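Local structure of probable TonB-dependent siderophore receptor PiuA (Acinetobacter baumannii, 5FP1) at residues L591-T596 / G615-N620; A644-K649 / S662-D667; P36-P41 / K528-D533. The protein probably takes part in the initial step of iron uptake at the outer membrane by binding iron-chelating siderophores, possibly including ferric enterobactin. One frame throughout, in Å; residues are numbered along the deposited sequence.

All three contacts involve the barrel of a TonB-dependent receptor. Interactions 1 and 2 both lie within the barrel range of the chain, whereas interaction 3 joins the plug segment 36-41 to a barrel strand. The centres of interactions 1 and 2 are 20 Å apart, and the two touch loosely, with Gln-617 NE2 4.3 Å from Lys-649 O. Interaction 3 is remote: its nearest atoms are about 16 Å from those of interaction 1 and about 20 Å from those of interaction 2. Bound C8E detergent lies about 4 Å from the side chains of Tyr-646 in interaction 2 and Trp-529 in interaction 3, consistent with both residues facing the membrane.

Interaction 1: residues L591-T596 / G615-N620; sequences LDSELT and GNQMPN
Ser-593 and Leu-595, on barrel strand 582-597, form three hydrogen bonds with residues 615-620 of the loop between strands 606-609 and 624-635, two of them between main chains. Leu-595 N donates to Asn-616 O at 2.9 Å, almost straight at 171°. Gly-615 N returns a bond to Leu-595 O at 2.8 Å, approaching from above the carbonyl plane and not along a lone pair. Leu-595, the centre of an inverse gamma turn, thus uses both its N-H and its C=O, while Glu-594 CA adds a CA-H...O contact to Asn-616 O.

The third bond is more bent, at 145°: Met-618 N-H donates to Ser-593 OG at 3.0 Å. A chi1 of 62° sets this hydroxyl between the serine's own N and carbonyl carbon, facing the loop and also close against Gln-617 CG. One water joins Ser-593 O (2.8 Å) to Gly-615 O (2.7 Å).

Apolar contact centres on Leu-595, whose CD2 meets Met-618 CG at 3.7 Å while CD1 lies against Pro-619 CD; the CD1 methyl also touches the carbonyl oxygen of Gln-617. Met-618 passes Ser-593 CB with its CB, CG and SD, then goes on to Ser-565 and Val-567 of strand 558-575. Glu-594 lays CG against Gly-615 CA, and its OE1 takes the hydroxyl of Thr-596 on the anti lone pair, with OG1 2.8 Å away.

Farther out, the side-chain amide of Asn-616 donates to Val-654 O and that of Gln-617 to Val-621 O. Across this contact the loop is held mainly by polar main-chain groups and one serine hydroxyl, with Leu-595 and Met-618 packing beside them.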
# COMPACT_ATOMS: atom_id res chain seq x y z
N LEU A 591 -4.83 16.91 8.57
CA LEU A 591 -5.64 15.82 9.05
C LEU A 591 -5.80 15.89 10.55
O LEU A 591 -4.87 15.57 11.31
CB LEU A 591 -5.02 14.47 8.66
CG LEU A 591 -4.83 14.23 7.17
CD1 LEU A 591 -3.91 13.03 6.92
CD2 LEU A 591 -6.17 13.99 6.52
N ASP A 592 -6.98 16.28 10.98
CA ASP A 592 -7.31 16.38 12.38
C ASP A 592 -8.02 15.10 12.83
O ASP A 592 -9.23 14.93 12.65
CB ASP A 592 -8.17 17.62 12.61
CG ASP A 592 -8.52 17.83 14.06
OD1 ASP A 592 -7.84 17.30 14.95
OD2 ASP A 592 -9.53 18.51 14.31
N SER A 593 -7.23 14.16 13.37
CA SER A 593 -7.73 12.83 13.69
C SER A 593 -8.08 12.74 15.15
O SER A 593 -7.47 13.38 15.97
CB SER A 593 -6.69 11.74 13.31
OG SER A 593 -5.48 11.88 14.05
N GLU A 594 -9.02 11.87 15.48
CA GLU A 594 -9.44 11.71 16.85
C GLU A 594 -9.91 10.30 17.13
O GLU A 594 -10.79 9.75 16.46
CB GLU A 594 -10.57 12.70 17.16
CG GLU A 594 -11.07 12.62 18.57
CD GLU A 594 -12.33 13.45 18.75
OE1 GLU A 594 -13.46 12.96 18.50
OE2 GLU A 594 -12.16 14.63 19.06
N LEU A 595 -9.33 9.74 18.18
CA LEU A 595 -9.77 8.47 18.71
C LEU A 595 -10.90 8.75 19.70
O LEU A 595 -10.68 8.85 20.90
CB LEU A 595 -8.62 7.81 19.45
CG LEU A 595 -7.46 7.36 18.56
CD1 LEU A 595 -6.22 7.08 19.40
CD2 LEU A 595 -7.89 6.12 17.79
N THR A 596 -12.09 8.94 19.16
CA THR A 596 -13.22 9.46 19.93
C THR A 596 -13.63 8.55 21.09
O THR A 596 -13.85 8.99 22.22
CB THR A 596 -14.43 9.63 19.00
OG1 THR A 596 -14.02 10.35 17.82
CG2 THR A 596 -15.57 10.40 19.73
N GLY A 615 -10.22 11.04 22.64
CA GLY A 615 -9.80 12.34 22.16
C GLY A 615 -8.37 12.43 21.64
O GLY A 615 -8.01 13.42 21.03
N ASN A 616 -7.54 11.40 21.87
CA ASN A 616 -6.16 11.42 21.39
C ASN A 616 -6.08 11.42 19.86
O ASN A 616 -7.05 11.16 19.16
CB ASN A 616 -5.34 10.21 21.97
CG ASN A 616 -4.73 10.53 23.34
OD1 ASN A 616 -4.99 11.59 23.90
ND2 ASN A 616 -3.93 9.63 23.87
N GLN A 617 -4.90 11.74 19.35
CA GLN A 617 -4.64 11.70 17.93
C GLN A 617 -4.56 10.23 17.51
O GLN A 617 -4.05 9.39 18.25
CB GLN A 617 -3.32 12.43 17.63
CG GLN A 617 -3.03 12.63 16.14
CD GLN A 617 -1.80 13.48 15.95
OE1 GLN A 617 -1.46 14.26 16.82
NE2 GLN A 617 -1.10 13.30 14.84
N MET A 618 -5.07 9.92 16.32
CA MET A 618 -4.92 8.59 15.79
C MET A 618 -3.46 8.30 15.40
O MET A 618 -2.76 9.16 14.83
CB MET A 618 -5.83 8.39 14.57
CG MET A 618 -7.31 8.41 14.92
SD MET A 618 -8.42 8.40 13.49
CE MET A 618 -8.02 6.79 12.81
N PRO A 619 -3.02 7.08 15.66
CA PRO A 619 -1.71 6.66 15.19
C PRO A 619 -1.64 6.57 13.69
O PRO A 619 -2.67 6.48 13.00
CB PRO A 619 -1.51 5.26 15.80
CG PRO A 619 -2.85 4.80 16.26
CD PRO A 619 -3.78 5.98 16.30
N ASN A 620 -0.42 6.63 13.17
CA ASN A 620 -0.17 6.46 11.77
C ASN A 620 -0.88 7.53 10.92
O ASN A 620 -1.23 7.27 9.76
CB ASN A 620 -0.56 5.04 11.35
CG ASN A 620 0.01 3.99 12.30
OD1 ASN A 620 -0.73 3.25 12.95
ND2 ASN A 620 1.32 3.97 12.45
O HOH W 1 -7.46 14.41 18.53
O HOH W 2 -9.47 15.77 20.62

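Interaction 2: residues A644-K649 / S662-D667; sequences AVYSDK and SYVRYD
A chi1 of 63° turns the ring of Tyr-663 back across the strand pair, so that Ser-647 N lies over the centre of one face, 4.3 Å above the ring plane. Ser-647 CB packs on the far part of the same ring, 3.6 Å from Tyr-663 CE2. On the opposite face of the sheet, with Ala-644, Val-664 and Tyr-666, Tyr-646 has chi1 159°, which carries CG opposite its own N and lays the ring beside Val-664. Here Val-664 CG2 meets the ring edge, 3.9 Å from Tyr-646 CD1.

The axes of 644-647 and 663-667 run antiparallel, 168° between their directions. Val-645 and Arg-665 form a hydrogen-bonded pair, with Val-645 N to Arg-665 O and Arg-665 N to Val-645 O both 2.8 Å. Ser-647 and Tyr-663 form the next such pair, its two bonds slightly longer. Between them Tyr-646 and Val-664 are a non-hydrogen-bonded pair, as are Ala-644 and Tyr-666.

Arg-665 grips Asp-667 in a side-on salt bridge: NE meets the syn lone pair of OD2 at 2.8 Å, and NH2 meets OD1 from somewhat out of the carboxylate plane. Tyr-692 stacks on Tyr-663 and its OH bonds Arg-665 NH1, tying this face to a later loop.

The hairpin of strands 638-651 and 659-673 is one step in the barrel wall, hydrogen-bonded through Ala-644 and Tyr-646 to strand 624-635, while Arg-665 and Asp-667 pack on Asn-685 of strand 678-685.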
# COMPACT_ATOMS: atom_id res chain seq x y z
N ALA A 644 10.63 17.75 -2.54
CA ALA A 644 10.61 17.87 -1.10
C ALA A 644 9.42 17.06 -0.59
O ALA A 644 8.34 17.14 -1.17
CB ALA A 644 10.47 19.32 -0.67
N VAL A 645 9.63 16.30 0.47
CA VAL A 645 8.59 15.53 1.18
C VAL A 645 8.63 15.94 2.65
O VAL A 645 9.68 15.85 3.30
CB VAL A 645 8.87 14.00 1.05
CG1 VAL A 645 7.92 13.17 1.91
CG2 VAL A 645 8.72 13.57 -0.41
N TYR A 646 7.49 16.41 3.17
CA TYR A 646 7.35 16.83 4.53
C TYR A 646 6.24 16.03 5.22
O TYR A 646 5.17 15.83 4.68
CB TYR A 646 6.98 18.31 4.61
CG TYR A 646 6.33 18.69 5.91
CD1 TYR A 646 7.08 18.80 7.09
CD2 TYR A 646 4.97 18.93 5.97
CE1 TYR A 646 6.47 19.13 8.29
CE2 TYR A 646 4.36 19.28 7.15
CZ TYR A 646 5.11 19.38 8.31
OH TYR A 646 4.44 19.72 9.46
N SER A 647 6.50 15.65 6.45
CA SER A 647 5.46 15.12 7.33
C SER A 647 5.61 15.67 8.72
O SER A 647 6.74 15.82 9.22
CB SER A 647 5.54 13.60 7.39
OG SER A 647 4.48 13.07 8.20
N ASP A 648 4.50 15.97 9.37
CA ASP A 648 4.53 16.24 10.80
C ASP A 648 4.82 14.91 11.54
O ASP A 648 4.90 13.83 10.92
CB ASP A 648 3.22 16.82 11.23
CG ASP A 648 3.30 17.60 12.55
OD1 ASP A 648 4.38 17.71 13.18
OD2 ASP A 648 2.25 18.08 12.96
N LYS A 649 4.96 15.00 12.85
CA LYS A 649 5.15 13.82 13.68
C LYS A 649 4.02 12.81 13.58
O LYS A 649 2.87 13.15 13.29
CB LYS A 649 5.40 14.22 15.12
CG LYS A 649 4.23 14.81 15.84
CD LYS A 649 4.57 14.87 17.33
CE LYS A 649 3.58 15.70 18.10
NZ LYS A 649 3.86 15.62 19.56
N SER A 662 8.62 14.99 13.13
CA SER A 662 8.48 15.58 11.81
C SER A 662 9.78 15.58 11.05
O SER A 662 10.87 15.49 11.63
CB SER A 662 8.01 17.03 11.93
OG SER A 662 9.00 17.80 12.59
N TYR A 663 9.69 15.69 9.74
CA TYR A 663 10.86 15.71 8.88
C TYR A 663 10.54 16.33 7.52
O TYR A 663 9.39 16.38 7.08
CB TYR A 663 11.40 14.28 8.63
CG TYR A 663 10.41 13.38 7.90
CD1 TYR A 663 10.34 13.37 6.53
CD2 TYR A 663 9.52 12.59 8.59
CE1 TYR A 663 9.43 12.57 5.85
CE2 TYR A 663 8.60 11.78 7.93
CZ TYR A 663 8.54 11.78 6.56
OH TYR A 663 7.62 10.96 5.90
N VAL A 664 11.61 16.76 6.86
CA VAL A 664 11.60 17.08 5.44
C VAL A 664 12.75 16.36 4.76
O VAL A 664 13.88 16.34 5.26
CB VAL A 664 11.80 18.60 5.21
CG1 VAL A 664 11.67 18.91 3.73
CG2 VAL A 664 10.78 19.37 6.00
N ARG A 665 12.47 15.75 3.62
CA ARG A 665 13.42 14.95 2.88
C ARG A 665 13.44 15.51 1.47
O ARG A 665 12.38 15.73 0.89
CB ARG A 665 12.98 13.49 2.84
CG ARG A 665 13.68 12.63 1.80
CD ARG A 665 12.67 11.82 0.98
NE ARG A 665 13.27 11.19 -0.20
CZ ARG A 665 13.70 9.94 -0.26
NH1 ARG A 665 13.57 9.14 0.79
NH2 ARG A 665 14.21 9.47 -1.39
N TYR A 666 14.64 15.74 0.94
CA TYR A 666 14.82 16.29 -0.41
C TYR A 666 15.35 15.28 -1.41
O TYR A 666 16.08 14.35 -1.07
CB TYR A 666 15.79 17.47 -0.35
CG TYR A 666 15.35 18.54 0.60
CD1 TYR A 666 14.37 19.44 0.25
CD2 TYR A 666 15.90 18.63 1.87
CE1 TYR A 666 13.95 20.41 1.13
CE2 TYR A 666 15.48 19.59 2.75
CZ TYR A 666 14.51 20.49 2.37
OH TYR A 666 14.09 21.45 3.26
N ASP A 667 14.99 15.49 -2.67
CA ASP A 667 15.49 14.67 -3.75
C ASP A 667 15.86 15.55 -4.94
O ASP A 667 15.34 16.66 -5.10
CB ASP A 667 14.44 13.66 -4.18
CG ASP A 667 14.10 12.68 -3.05
OD1 ASP A 667 14.97 11.86 -2.71
OD2 ASP A 667 12.99 12.77 -2.49

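Interaction 3: residues P36-P41 / K528-D533; sequences PLLDTP and KWDFLD
This contact belongs to the plug-in-barrel fold of TonB-dependent receptors: the short 3-10 turn 37-39, in the plug, meets the end of barrel strand 518-531 through Leu-38 and Lys-528. The lysine carries the polar part. Its chain stays extended beyond CG and passes the turn, with CD and CE lying against the carbonyls of Leu-37, Leu-38 and Thr-40 before the ammonium group reaches its partners. Lys-528 NZ donates to Leu-37 O at 2.9 Å, tilted 30° from that carbonyl's plane. A second bond, 3.0 Å long, runs from Lys-528 NZ to Thr-40 O, with a smaller tilt of 21°. Lys-42 O accepts a third, so three plug carbonyls gather round one buried barrel ammonium; their oxygens would be expected to stabilise its positive charge.

Leu-38 supplies the apolar part. With chi1 at 179°, CG points opposite the backbone N and sends CD1 onto the strand's main chain, 3.6 Å from Lys-528 O. The same methyl touches Lys-528 CB and the amide nitrogens of Trp-529 and Asp-530. Asp-530 comes across the leucine side chain at van der Waals distance, while its OD1 is held by Asn-537 ND2 on the adjoining strand. Trp-529 CB leaves the strand directed away from residues 36-41, and the side chain touches bound C8E.

Two carbonyls of 36-41 each take two donors. Leu-37 O accepts from Thr-40 N, within the segment, and from the barrel's Lys-528 NZ, on opposite faces of its plane. Pro-36 O has both donors inside 36-41, Asp-39 N on one face and Thr-40 OG1, 2.7 Å from Pro-36 O, on the other.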
# COMPACT_ATOMS: atom_id res chain seq x y z
N PRO A 36 -14.61 11.39 -16.05
CA PRO A 36 -13.25 11.92 -15.92
C PRO A 36 -12.98 12.40 -14.51
O PRO A 36 -13.92 12.70 -13.78
CB PRO A 36 -13.20 13.10 -16.91
CG PRO A 36 -14.58 13.26 -17.45
CD PRO A 36 -15.38 12.04 -17.12
N LEU A 37 -11.72 12.43 -14.11
CA LEU A 37 -11.42 12.74 -12.72
C LEU A 37 -11.92 14.15 -12.33
O LEU A 37 -12.40 14.36 -11.22
CB LEU A 37 -9.94 12.56 -12.45
CG LEU A 37 -9.50 11.07 -12.53
CD1 LEU A 37 -8.00 11.01 -12.32
CD2 LEU A 37 -10.26 10.20 -11.54
N LEU A 38 -11.86 15.09 -13.26
CA LEU A 38 -12.36 16.47 -13.03
C LEU A 38 -13.80 16.52 -12.53
O LEU A 38 -14.16 17.36 -11.69
CB LEU A 38 -12.23 17.27 -14.34
CG LEU A 38 -12.72 18.72 -14.34
CD1 LEU A 38 -11.81 19.55 -13.46
CD2 LEU A 38 -12.75 19.27 -15.77
N ASP A 39 -14.62 15.61 -13.03
CA ASP A 39 -16.03 15.59 -12.72
C ASP A 39 -16.42 14.51 -11.73
O ASP A 39 -17.59 14.35 -11.43
CB ASP A 39 -16.81 15.38 -14.01
CG ASP A 39 -16.55 16.51 -15.01
OD1 ASP A 39 -16.05 17.58 -14.59
OD2 ASP A 39 -16.78 16.28 -16.19
N THR A 40 -15.44 13.79 -11.22
CA THR A 40 -15.71 12.71 -10.27
C THR A 40 -15.77 13.32 -8.88
O THR A 40 -14.84 14.01 -8.48
CB THR A 40 -14.62 11.62 -10.39
OG1 THR A 40 -14.65 11.05 -11.71
CG2 THR A 40 -14.81 10.53 -9.33
N PRO A 41 -16.87 13.11 -8.14
CA PRO A 41 -17.05 13.73 -6.83
C PRO A 41 -16.38 12.92 -5.70
O PRO A 41 -17.03 12.50 -4.74
CB PRO A 41 -18.57 13.78 -6.68
CG PRO A 41 -19.03 12.56 -7.43
CD PRO A 41 -18.09 12.41 -8.58
N LYS A 528 -12.64 21.06 -8.20
CA LYS A 528 -11.57 20.69 -9.12
C LYS A 528 -11.59 21.58 -10.35
O LYS A 528 -12.67 21.89 -10.86
CB LYS A 528 -11.74 19.23 -9.57
CG LYS A 528 -11.82 18.20 -8.43
CD LYS A 528 -11.70 16.77 -8.95
CE LYS A 528 -12.00 15.77 -7.83
NZ LYS A 528 -11.90 14.39 -8.33
N TRP A 529 -10.42 21.94 -10.86
CA TRP A 529 -10.30 22.89 -11.99
C TRP A 529 -9.18 22.50 -12.91
O TRP A 529 -8.05 22.29 -12.45
CB TRP A 529 -10.06 24.31 -11.49
CG TRP A 529 -11.24 24.82 -10.81
CD1 TRP A 529 -11.59 24.61 -9.50
CD2 TRP A 529 -12.33 25.54 -11.41
NE1 TRP A 529 -12.83 25.18 -9.25
CE2 TRP A 529 -13.31 25.75 -10.40
CE3 TRP A 529 -12.56 26.06 -12.68
CZ2 TRP A 529 -14.49 26.44 -10.63
CZ3 TRP A 529 -13.75 26.75 -12.91
CH2 TRP A 529 -14.70 26.93 -11.89
N ASP A 530 -9.48 22.42 -14.20
CA ASP A 530 -8.44 22.40 -15.23
C ASP A 530 -8.15 23.83 -15.67
O ASP A 530 -9.08 24.56 -15.97
CB ASP A 530 -8.90 21.60 -16.46
CG ASP A 530 -8.63 20.11 -16.34
OD1 ASP A 530 -8.21 19.63 -15.27
OD2 ASP A 530 -8.88 19.41 -17.33
N PHE A 531 -6.86 24.19 -15.72
CA PHE A 531 -6.39 25.54 -16.01
C PHE A 531 -5.37 25.51 -17.12
O PHE A 531 -4.82 24.45 -17.47
CB PHE A 531 -5.60 26.15 -14.84
CG PHE A 531 -6.41 26.49 -13.66
CD1 PHE A 531 -7.32 27.55 -13.70
CD2 PHE A 531 -6.24 25.80 -12.47
CE1 PHE A 531 -8.07 27.89 -12.58
CE2 PHE A 531 -6.98 26.14 -11.34
CZ PHE A 531 -7.90 27.19 -11.40
N LEU A 532 -5.04 26.71 -17.62
CA LEU A 532 -3.97 26.89 -18.60
C LEU A 532 -4.15 26.01 -19.78
O LEU A 532 -3.27 25.22 -20.10
CB LEU A 532 -2.61 26.56 -18.00
CG LEU A 532 -1.92 27.58 -17.11
CD1 LEU A 532 -0.46 27.17 -16.95
CD2 LEU A 532 -2.00 28.98 -17.71
N ASP A 533 -5.29 26.14 -20.44
CA ASP A 533 -5.55 25.33 -21.62
C ASP A 533 -5.40 23.85 -21.33
O ASP A 533 -4.88 23.09 -22.14
CB ASP A 533 -4.62 25.74 -22.78
CG ASP A 533 -4.97 27.09 -23.35
OD1 ASP A 533 -6.16 27.48 -23.27
OD2 ASP A 533 -4.06 27.77 -23.87